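Local coordinates for protein CaaX farnesyltransferase beta subunit Ram1 (Aspergillus fumigatus, PDB 4L9P) that probably catalyses, as the peptide-binding beta subunit of a zinc-dependent heterodimer, the transfer of a farnesyl group from farnesyl diphosphate to the cysteine of C-terminal CaaX motifs, at residues B[365-371]-B[432-437]; B[441-446]-B[489-494]; B[197-201]-B[241-245]. All coordinates share one frame; numbering follows the deposited sequence.

All three contacts belong to the alpha-alpha toroid of the beta subunit. Interactions 1 and 2 share helix 431-444: residues 432-437 help to build the zinc site, and 441-446, farther along, receive the loop 489-494. Their centres are about 13 Å apart. Interaction 1 is wholly buried near the middle of the chain and relies on metal ligation and packed aromatic rings. Interaction 2 is buried on one side but partly exposed around Tyr446, Arg490 and Pro493, and its chemistry is mostly hydrogen bonding to backbone. Interaction 3, its centre about 31 Å from that of interaction 2 and across the chain's centre, joins a helix start to a loop through one direct backbone bond and a water, beside the alpha subunit.

Interaction 1 of 3, residues B[365-371]-B[432-437]; sequences DGCYSHW and YHTCYA. With ZN (zinc ion), chain J; FII ([(3,7,11-trimethyl-dodeca-2,6,10-trienyloxycarbamoyl)-methyl]-phosphonic acid), chain Q.
Cys367 fills the hollow between Tyr432, His433 and Tyr436 on helix 431-444, and its sulfur and the His433 imidazole converge on the zinc ion. Its CB lies 3.4 Å from Tyr432 CE2 and also packs on Tyr436 CB, while SG, turned between backbone N and carbonyl carbon (chi1 66°), reaches zinc at 2.4 Å. Asp365 completes the protein's share: its OD2 binds zinc at 2.0 Å and OD1 at a longer 2.6 Å; His433 NE2 approaches at 2.0 Å, and a further ligand comes from the bound peptide. OD1 also accepts a nearly straight bond from Cys367 N, the donor lying above the carboxylate plane, so the turn that leads into helix 368-371 is capped by a zinc ligand.

Beyond the metal, Tyr436 is the bump received by 365-371. The edge of the Trp371 indole, at CZ2, reaches over one face of its ring, 3.6 Å from Tyr436 CZ, with the two planes inclined at 46°. His370 lies alongside Tyr436, pointing the same way, its ring nearly parallel but slid to little overlap. At Gly366, which has no side chain, the carbonyl comes up to Ala437 CA. Tyr432 OH, at the indole's edge, accepts from Trp371 NE1 at 3.0 Å. One face of that indole carries C12 of the bound isoprenoid phosphonate, His370 CD2 lies against the opposite face, and Tyr368 OH donates to ligand O51 at 2.5 Å.

The zinc site and part of the isoprenoid pocket thus share one interface; Lys362, Arg359 and His311 also bind the ligand. Cys367, probably as a thiolate, and the Asp365 carboxylate would offset the charge of the metal, and zinc in turn would favour a thiolate in the peptide cysteine, consistent with its role in protein farnesyltransferases.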
loop_
_atom_site.group_PDB
_atom_site.type_symbol
_atom_site.label_atom_id
_atom_site.label_comp_id
_atom_site.label_asym_id
_atom_site.label_seq_id
_atom_site.Cartn_x
_atom_site.Cartn_y
_atom_site.Cartn_z
ATOM N N ASP B 365 2.485 -11.008 5.546
ATOM C CA ASP B 365 3.808 -10.391 5.504
ATOM C C ASP B 365 3.851 -9.337 6.601
ATOM O O ASP B 365 2.915 -8.540 6.769
ATOM C CB ASP B 365 3.969 -9.745 4.072
ATOM C CG ASP B 365 5.177 -8.927 3.903
ATOM O OD1 ASP B 365 5.894 -8.543 4.861
ATOM O OD2 ASP B 365 5.515 -8.627 2.744
ATOM N N GLY B 366 4.914 -9.417 7.385
ATOM C CA GLY B 366 5.064 -8.497 8.516
ATOM C C GLY B 366 5.008 -7.026 8.135
ATOM O O GLY B 366 4.671 -6.201 9.012
ATOM N N CYS B 367 5.328 -6.614 6.885
ATOM C CA CYS B 367 5.249 -5.156 6.655
ATOM C C CYS B 367 3.789 -4.646 6.624
ATOM O O CYS B 367 3.547 -3.453 6.884
ATOM C CB CYS B 367 6.026 -4.708 5.377
ATOM S SG CYS B 367 5.276 -5.386 3.780
ATOM N N TYR B 368 2.854 -5.557 6.364
ATOM C CA TYR B 368 1.443 -5.152 6.400
ATOM C C TYR B 368 0.996 -4.894 7.848
ATOM O O TYR B 368 -0.102 -4.399 8.047
ATOM C CB TYR B 368 0.515 -6.169 5.682
ATOM C CG TYR B 368 0.906 -6.297 4.198
ATOM C CD1 TYR B 368 1.124 -5.142 3.444
ATOM C CD2 TYR B 368 1.133 -7.535 3.648
ATOM C CE1 TYR B 368 1.553 -5.227 2.068
ATOM C CE2 TYR B 368 1.539 -7.661 2.306
ATOM C CZ TYR B 368 1.772 -6.491 1.572
ATOM O OH TYR B 368 2.155 -6.581 0.250
ATOM N N SER B 369 1.828 -5.277 8.830
ATOM C CA SER B 369 1.489 -4.883 10.196
ATOM C C SER B 369 1.319 -3.368 10.274
ATOM O O SER B 369 0.445 -2.876 11.034
ATOM C CB SER B 369 2.626 -5.298 11.140
ATOM O OG SER B 369 2.893 -6.672 10.961
ATOM N N HIS B 370 2.075 -2.598 9.463
ATOM C CA HIS B 370 1.800 -1.198 9.274
ATOM C C HIS B 370 0.752 -0.926 8.222
ATOM O O HIS B 370 -0.303 -0.307 8.505
ATOM C CB HIS B 370 3.049 -0.432 8.916
ATOM C CG HIS B 370 2.725 0.934 8.414
ATOM N ND1 HIS B 370 2.084 1.877 9.210
ATOM C CD2 HIS B 370 2.873 1.503 7.175
ATOM C CE1 HIS B 370 1.849 2.966 8.471
ATOM N NE2 HIS B 370 2.313 2.766 7.236
ATOM N N TRP B 371 0.938 -1.421 6.986
ATOM C CA TRP B 371 0.040 -0.892 5.917
ATOM C C TRP B 371 -1.411 -1.257 6.197
ATOM O O TRP B 371 -2.297 -0.423 5.981
ATOM C CB TRP B 371 0.450 -1.438 4.533
ATOM C CG TRP B 371 1.883 -1.090 4.166
ATOM C CD1 TRP B 371 2.937 -1.960 4.013
ATOM C CD2 TRP B 371 2.414 0.217 3.964
ATOM N NE1 TRP B 371 4.095 -1.278 3.731
ATOM C CE2 TRP B 371 3.815 0.067 3.694
ATOM C CE3 TRP B 371 1.854 1.485 3.957
ATOM C CZ2 TRP B 371 4.661 1.169 3.484
ATOM C CZ3 TRP B 371 2.687 2.574 3.758
ATOM C CH2 TRP B 371 4.080 2.401 3.494
ATOM N N TYR B 432 13.407 -2.208 5.948
ATOM C CA TYR B 432 11.993 -1.895 5.600
ATOM C C TYR B 432 11.070 -2.784 6.437
ATOM O O TYR B 432 10.111 -2.269 7.093
ATOM C CB TYR B 432 11.771 -2.118 4.087
ATOM C CG TYR B 432 10.358 -2.250 3.641
ATOM C CD1 TYR B 432 9.585 -1.112 3.304
ATOM C CD2 TYR B 432 9.756 -3.508 3.576
ATOM C CE1 TYR B 432 8.255 -1.256 2.914
ATOM C CE2 TYR B 432 8.436 -3.656 3.168
ATOM C CZ TYR B 432 7.681 -2.534 2.841
ATOM O OH TYR B 432 6.355 -2.729 2.496
ATOM N N HIS B 433 11.303 -4.112 6.429
ATOM C CA HIS B 433 10.488 -5.022 7.227
ATOM C C HIS B 433 10.672 -4.767 8.732
ATOM O O HIS B 433 9.726 -4.960 9.504
ATOM C CB HIS B 433 10.736 -6.470 6.822
ATOM C CG HIS B 433 10.009 -6.786 5.538
ATOM N ND1 HIS B 433 10.637 -6.801 4.306
ATOM C CD2 HIS B 433 8.693 -7.017 5.328
ATOM C CE1 HIS B 433 9.702 -7.011 3.366
ATOM N NE2 HIS B 433 8.519 -7.134 3.962
ATOM N N THR B 434 11.856 -4.371 9.143
ATOM C CA THR B 434 12.102 -4.079 10.553
ATOM C C THR B 434 11.295 -2.834 10.947
ATOM O O THR B 434 10.545 -2.856 11.963
ATOM C CB THR B 434 13.616 -3.827 10.795
ATOM O OG1 THR B 434 14.325 -5.006 10.438
ATOM C CG2 THR B 434 13.869 -3.499 12.266
ATOM N N CYS B 435 11.398 -1.750 10.170
ATOM C CA CYS B 435 10.590 -0.587 10.487
ATOM C C CYS B 435 9.079 -0.890 10.586
ATOM O O CYS B 435 8.389 -0.481 11.563
ATOM C CB CYS B 435 10.832 0.472 9.376
ATOM S SG CYS B 435 9.768 1.924 9.447
ATOM N N TYR B 436 8.537 -1.547 9.550
ATOM C CA TYR B 436 7.082 -1.669 9.508
ATOM C C TYR B 436 6.519 -2.756 10.435
ATOM O O TYR B 436 5.406 -2.574 10.936
ATOM C CB TYR B 436 6.575 -1.804 8.058
ATOM C CG TYR B 436 6.777 -0.474 7.331
ATOM C CD1 TYR B 436 6.220 0.732 7.813
ATOM C CD2 TYR B 436 7.549 -0.413 6.168
ATOM C CE1 TYR B 436 6.358 1.944 7.146
ATOM C CE2 TYR B 436 7.710 0.786 5.511
ATOM C CZ TYR B 436 7.134 1.961 5.964
ATOM O OH TYR B 436 7.310 3.168 5.303
ATOM N N ALA B 437 7.288 -3.814 10.733
ATOM C CA ALA B 437 6.820 -4.745 11.777
ATOM C C ALA B 437 6.823 -4.046 13.142
ATOM O O ALA B 437 5.860 -4.213 13.897
ATOM C CB ALA B 437 7.690 -5.975 11.839
HETATM ZN ZN ZN J . 6.749 -7.036 2.964
HETATM C C1 FII Q . 4.100 5.335 1.072
HETATM C C2 FII Q . 4.381 4.181 0.146
HETATM C C6 FII Q . 5.447 4.405 -0.841
HETATM C C10 FII Q . 3.359 3.126 0.029
HETATM C C11 FII Q . 3.464 1.944 -0.935
HETATM C C12 FII Q . 3.966 0.721 -0.113
HETATM C C15 FII Q . 3.733 -0.665 -0.707
HETATM C C18 FII Q . 4.208 -1.895 0.055
HETATM C C22 FII Q . 3.468 -0.697 -2.179
HETATM C C23 FII Q . 2.873 -2.003 -2.683
HETATM C C24 FII Q . 2.872 -2.076 -4.162
HETATM C C27 FII Q . 2.718 -3.491 -4.620
HETATM C C30 FII Q . 1.284 -3.949 -4.817
HETATM C C34 FII Q . 3.848 -4.007 -5.428
HETATM C C35 FII Q . 3.765 -5.300 -6.213
HETATM O O36 FII Q . 4.644 -6.274 -5.680
HETATM N N42 FII Q . 4.480 -6.561 -4.352
HETATM C C43 FII Q . 3.768 -7.752 -4.146
HETATM O O44 FII Q . 3.283 -8.457 -5.044
HETATM C C45 FII Q . 3.655 -8.126 -2.675
HETATM P P46 FII Q . 2.069 -9.011 -2.237
HETATM O O49 FII Q . 0.979 -8.230 -2.869
HETATM O O50 FII Q . 2.194 -10.434 -2.686
HETATM O O51 FII Q . 2.063 -8.897 -0.698
#

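Interaction 2 of 3, residues B[441-446]-B[489-494]; sequences LSTVQY and DRLVPF
Tyr446, which opens strand 446-449 after helix 431-444, is clamped between Arg490 and Pro493 of the extended loop 489-494, a helix-to-loop contact within the alpha-alpha toroid. Pro493 CB sits over the ring centre in a CH-pi contact, 3.6 Å from the centroid. On the opposite face Arg490 NH1 lies near the rim, and its guanidinium stands almost upright on the ring in an off-centre cation-pi pair. NH1 also donates to Gln445 O at 2.8 Å, while a salt bridge to Glu487 holds NE. This clamp is close-packed but partly exposed to solvent.

The buried side is carried by Gln445, Ser442 and Leu491. Extended beyond CG, Gln445 places its amide against the loop backbone: OE1 accepts from Leu491 N at 2.8 Å and NE2 donates to Asp489 O at 3.0 Å. Leu491 CD1 packs crosswise on Leu441 CD2, beside the helix backbone. Ser442 OG, swung anti to its own N (chi1 -179°), donates to Val492 O at 2.7 Å from well above the carbonyl plane. It also accepts from a water that in turn takes the N-H of Phe494. Tyr446 OH donates to Leu491 O at 2.6 Å, nearly along the C=O axis.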
loop_
_atom_site.group_PDB
_atom_site.type_symbol
_atom_site.label_atom_id
_atom_site.label_comp_id
_atom_site.label_asym_id
_atom_site.label_seq_id
_atom_site.Cartn_x
_atom_site.Cartn_y
_atom_site.Cartn_z
ATOM N N LEU B 441 3.597 -3.336 15.609
ATOM C CA LEU B 441 3.580 -3.728 17.005
ATOM C C LEU B 441 3.219 -2.503 17.863
ATOM O O LEU B 441 2.458 -2.611 18.832
ATOM C CB LEU B 441 4.946 -4.283 17.354
ATOM C CG LEU B 441 5.009 -4.778 18.852
ATOM C CD1 LEU B 441 3.958 -5.867 19.207
ATOM C CD2 LEU B 441 6.454 -5.293 19.065
ATOM N N SER B 442 3.753 -1.334 17.508
ATOM C CA SER B 442 3.408 -0.133 18.308
ATOM C C SER B 442 1.914 0.116 18.222
ATOM O O SER B 442 1.265 0.443 19.228
ATOM C CB SER B 442 4.229 1.066 17.878
ATOM O OG SER B 442 3.843 2.172 18.717
ATOM N N THR B 443 1.313 0.033 17.023
ATOM C CA THR B 443 -0.120 0.334 16.865
ATOM C C THR B 443 -0.980 -0.470 17.818
ATOM O O THR B 443 -1.936 0.040 18.404
ATOM C CB THR B 443 -0.564 -0.040 15.416
ATOM O OG1 THR B 443 0.152 0.776 14.499
ATOM C CG2 THR B 443 -2.099 0.063 15.172
ATOM N N VAL B 444 -0.641 -1.758 17.991
ATOM C CA VAL B 444 -1.470 -2.583 18.888
ATOM C C VAL B 444 -1.360 -2.182 20.359
ATOM O O VAL B 444 -2.207 -2.584 21.175
ATOM C CB VAL B 444 -1.212 -4.101 18.773
ATOM C CG1 VAL B 444 -1.341 -4.632 17.339
ATOM C CG2 VAL B 444 0.084 -4.530 19.357
ATOM N N GLN B 445 -0.340 -1.420 20.674
ATOM C CA GLN B 445 -0.087 -1.035 22.075
ATOM C C GLN B 445 -0.736 0.273 22.462
ATOM O O GLN B 445 -0.546 0.706 23.613
ATOM C CB GLN B 445 1.417 -0.974 22.279
ATOM C CG GLN B 445 2.079 -2.297 22.046
ATOM C CD GLN B 445 3.614 -2.194 22.062
ATOM O OE1 GLN B 445 4.192 -1.114 21.860
ATOM N NE2 GLN B 445 4.278 -3.336 22.240
ATOM N N TYR B 446 -1.445 0.956 21.560
ATOM C CA TYR B 446 -2.062 2.241 21.881
ATOM C C TYR B 446 -3.480 2.327 21.394
ATOM O O TYR B 446 -3.833 1.726 20.353
ATOM C CB TYR B 446 -1.285 3.420 21.193
ATOM C CG TYR B 446 0.074 3.527 21.806
ATOM C CD1 TYR B 446 0.225 4.264 22.981
ATOM C CD2 TYR B 446 1.190 2.844 21.281
ATOM C CE1 TYR B 446 1.433 4.269 23.674
ATOM C CE2 TYR B 446 2.449 2.858 21.923
ATOM C CZ TYR B 446 2.538 3.535 23.142
ATOM O OH TYR B 446 3.708 3.498 23.838
ATOM N N ASP B 489 7.940 -4.937 26.167
ATOM C CA ASP B 489 7.985 -4.849 24.669
ATOM C C ASP B 489 7.411 -3.495 24.193
ATOM O O ASP B 489 7.229 -3.328 22.974
ATOM C CB ASP B 489 7.094 -5.961 24.087
ATOM C CG ASP B 489 7.555 -7.358 24.438
ATOM O OD1 ASP B 489 8.793 -7.602 24.643
ATOM O OD2 ASP B 489 6.667 -8.246 24.490
ATOM N N ARG B 490 6.988 -2.580 25.086
ATOM C CA ARG B 490 6.320 -1.347 24.640
ATOM C C ARG B 490 7.217 -0.424 23.836
ATOM O O ARG B 490 8.347 -0.125 24.197
ATOM C CB ARG B 490 5.737 -0.593 25.872
ATOM C CG ARG B 490 5.023 0.705 25.421
ATOM C CD ARG B 490 4.199 1.350 26.534
ATOM N NE ARG B 490 3.068 0.485 26.897
ATOM C CZ ARG B 490 1.933 0.409 26.188
ATOM N NH1 ARG B 490 1.748 1.249 25.153
ATOM N NH2 ARG B 490 0.973 -0.471 26.506
ATOM N N LEU B 491 6.667 -0.019 22.677
ATOM C CA LEU B 491 7.345 0.919 21.799
ATOM C C LEU B 491 6.734 2.293 21.891
ATOM O O LEU B 491 5.625 2.461 22.421
ATOM C CB LEU B 491 7.148 0.374 20.347
ATOM C CG LEU B 491 7.747 -1.021 20.106
ATOM C CD1 LEU B 491 7.426 -1.486 18.645
ATOM C CD2 LEU B 491 9.264 -1.032 20.343
ATOM N N VAL B 492 7.450 3.290 21.371
ATOM C CA VAL B 492 6.929 4.647 21.321
ATOM C C VAL B 492 5.726 4.703 20.384
ATOM O O VAL B 492 5.734 4.052 19.353
ATOM C CB VAL B 492 8.094 5.549 20.860
ATOM C CG1 VAL B 492 7.692 6.887 20.376
ATOM C CG2 VAL B 492 9.244 5.547 21.908
ATOM N N PRO B 493 4.687 5.484 20.703
ATOM C CA PRO B 493 3.518 5.587 19.780
ATOM C C PRO B 493 3.922 6.367 18.500
ATOM O O PRO B 493 4.731 7.311 18.549
ATOM C CB PRO B 493 2.468 6.376 20.595
ATOM C CG PRO B 493 3.294 7.115 21.652
ATOM C CD PRO B 493 4.555 6.267 21.944
ATOM N N PHE B 494 3.356 5.948 17.357
ATOM C CA PHE B 494 3.519 6.660 16.094
ATOM C C PHE B 494 2.187 7.224 15.627
ATOM O O PHE B 494 1.117 6.646 15.851
ATOM C CB PHE B 494 4.058 5.730 15.019
ATOM C CG PHE B 494 5.546 5.773 14.797
ATOM C CD1 PHE B 494 6.445 6.110 15.831
ATOM C CD2 PHE B 494 6.018 5.458 13.530
ATOM C CE1 PHE B 494 7.835 6.131 15.576
ATOM C CE2 PHE B 494 7.371 5.470 13.251
ATOM C CZ PHE B 494 8.324 5.810 14.287
HETATM O O HOH W 1 1.794 3.509 17.491
#

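Interaction 3 of 3, residues B[197-201]-B[241-245]; sequences MSHVA and FTVCE
His199 and Cys244 bring the two backbones to 4.7 Å between CA atoms, where the start of helix 200-213 meets the irregular loop 241-245. A single direct backbone hydrogen bond joins the segments: Val200 N donates to Val243 O at 2.8 Å, nearly straight and in the carbonyl plane. The same oxygen also receives a CH...O contact from His199 CA. A water extends the join, donating to Ser198 O and accepting from Glu245 N.

His199 is the helix N-cap. With CG anti to the backbone N (chi1 -172°), its ring turns back so that ND1 accepts from Ala201 N at 2.9 Å, in the ring plane. The imidazole and the Val243 side chain then run side by side, with His199 NE2 3.5 Å from Val243 CG2. Val200 CG2 packs on Val243 CB, and Cys244 CB comes 3.3 Å from Ser198 O.

The join ties the capped start of one alpha-alpha toroid helix to the loop between helices 224-234 and 251-263. His199 also packs on the bound peptide; Tyr88 of the alpha subunit meets its ring edge-to-face, and Ile92 of that subunit packs on Met197 and Cys244. Val200 rests on Leu234 of helix 224-234 and Cys256 of helix 251-263, and Val243 on Arg252 of the latter.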
loop_
_atom_site.group_PDB
_atom_site.type_symbol
_atom_site.label_atom_id
_atom_site.label_comp_id
_atom_site.label_asym_id
_atom_site.label_seq_id
_atom_site.Cartn_x
_atom_site.Cartn_y
_atom_site.Cartn_z
ATOM N N MET B 197 16.358 12.892 -10.217
ATOM C CA MET B 197 15.253 13.835 -10.173
ATOM C C MET B 197 14.387 13.684 -8.917
ATOM O O MET B 197 14.366 12.639 -8.235
ATOM C CB MET B 197 14.411 13.760 -11.432
ATOM C CG MET B 197 13.673 12.520 -11.502
ATOM S SD MET B 197 13.088 12.060 -13.189
ATOM C CE MET B 197 13.903 13.096 -14.204
ATOM N N SER B 198 13.672 14.751 -8.561
ATOM C CA SER B 198 12.871 14.660 -7.331
ATOM C C SER B 198 11.773 13.646 -7.478
ATOM O O SER B 198 11.216 13.424 -8.558
ATOM C CB SER B 198 12.280 16.046 -7.026
ATOM O OG SER B 198 13.381 16.898 -6.757
ATOM N N HIS B 199 11.461 12.975 -6.353
ATOM C CA HIS B 199 10.425 11.927 -6.369
ATOM C C HIS B 199 9.675 12.097 -5.071
ATOM O O HIS B 199 10.284 12.357 -3.992
ATOM C CB HIS B 199 11.154 10.556 -6.424
ATOM C CG HIS B 199 10.248 9.362 -6.637
ATOM N ND1 HIS B 199 9.333 8.904 -5.691
ATOM C CD2 HIS B 199 10.131 8.531 -7.713
ATOM C CE1 HIS B 199 8.738 7.815 -6.160
ATOM N NE2 HIS B 199 9.213 7.559 -7.383
ATOM N N VAL B 200 8.362 11.921 -5.106
ATOM C CA VAL B 200 7.598 12.137 -3.876
ATOM C C VAL B 200 7.948 11.138 -2.760
ATOM O O VAL B 200 7.820 11.497 -1.579
ATOM C CB VAL B 200 6.065 12.052 -4.091
ATOM C CG1 VAL B 200 5.650 13.058 -5.046
ATOM C CG2 VAL B 200 5.592 10.654 -4.510
ATOM N N ALA B 201 8.365 9.912 -3.106
ATOM C CA ALA B 201 8.686 8.950 -2.031
ATOM C C ALA B 201 9.978 9.310 -1.313
ATOM O O ALA B 201 10.086 9.200 -0.092
ATOM C CB ALA B 201 8.734 7.519 -2.596
ATOM N N PHE B 241 -1.835 12.501 -8.279
ATOM C CA PHE B 241 -0.465 13.012 -8.398
ATOM C C PHE B 241 0.405 11.923 -9.006
ATOM O O PHE B 241 0.324 10.736 -8.631
ATOM C CB PHE B 241 0.120 13.297 -6.999
ATOM C CG PHE B 241 -0.476 14.484 -6.339
ATOM C CD1 PHE B 241 -1.694 14.391 -5.648
ATOM C CD2 PHE B 241 0.180 15.703 -6.445
ATOM C CE1 PHE B 241 -2.231 15.561 -5.028
ATOM C CE2 PHE B 241 -0.379 16.887 -5.856
ATOM C CZ PHE B 241 -1.579 16.807 -5.156
ATOM N N THR B 242 1.275 12.316 -9.929
ATOM C CA THR B 242 2.373 11.433 -10.308
ATOM C C THR B 242 3.447 11.448 -9.256
ATOM O O THR B 242 3.480 12.349 -8.404
ATOM C CB THR B 242 2.978 11.887 -11.683
ATOM O OG1 THR B 242 3.249 13.312 -11.658
ATOM C CG2 THR B 242 1.992 11.576 -12.827
ATOM N N VAL B 243 4.331 10.442 -9.284
ATOM C CA VAL B 243 5.342 10.344 -8.236
ATOM C C VAL B 243 6.586 11.158 -8.574
ATOM O O VAL B 243 7.404 11.480 -7.698
ATOM C CB VAL B 243 5.726 8.877 -7.939
ATOM C CG1 VAL B 243 4.450 8.130 -7.388
ATOM C CG2 VAL B 243 6.266 8.157 -9.221
ATOM N N CYS B 244 6.717 11.517 -9.846
ATOM C CA CYS B 244 7.808 12.366 -10.300
ATOM C C CYS B 244 7.382 12.868 -11.666
ATOM O O CYS B 244 6.381 12.341 -12.252
ATOM C CB CYS B 244 9.164 11.606 -10.366
ATOM S SG CYS B 244 9.234 10.262 -11.509
ATOM N N GLU B 245 8.100 13.869 -12.192
ATOM C CA GLU B 245 7.695 14.399 -13.507
ATOM C C GLU B 245 7.960 13.334 -14.556
ATOM O O GLU B 245 9.088 12.848 -14.713
ATOM C CB GLU B 245 8.517 15.649 -13.839
ATOM C CG GLU B 245 8.109 16.785 -12.876
ATOM C CD GLU B 245 8.861 18.060 -13.237
ATOM O OE1 GLU B 245 8.494 18.721 -14.230
ATOM O OE2 GLU B 245 9.820 18.420 -12.520
HETATM O O HOH W 2 10.247 14.928 -10.575
#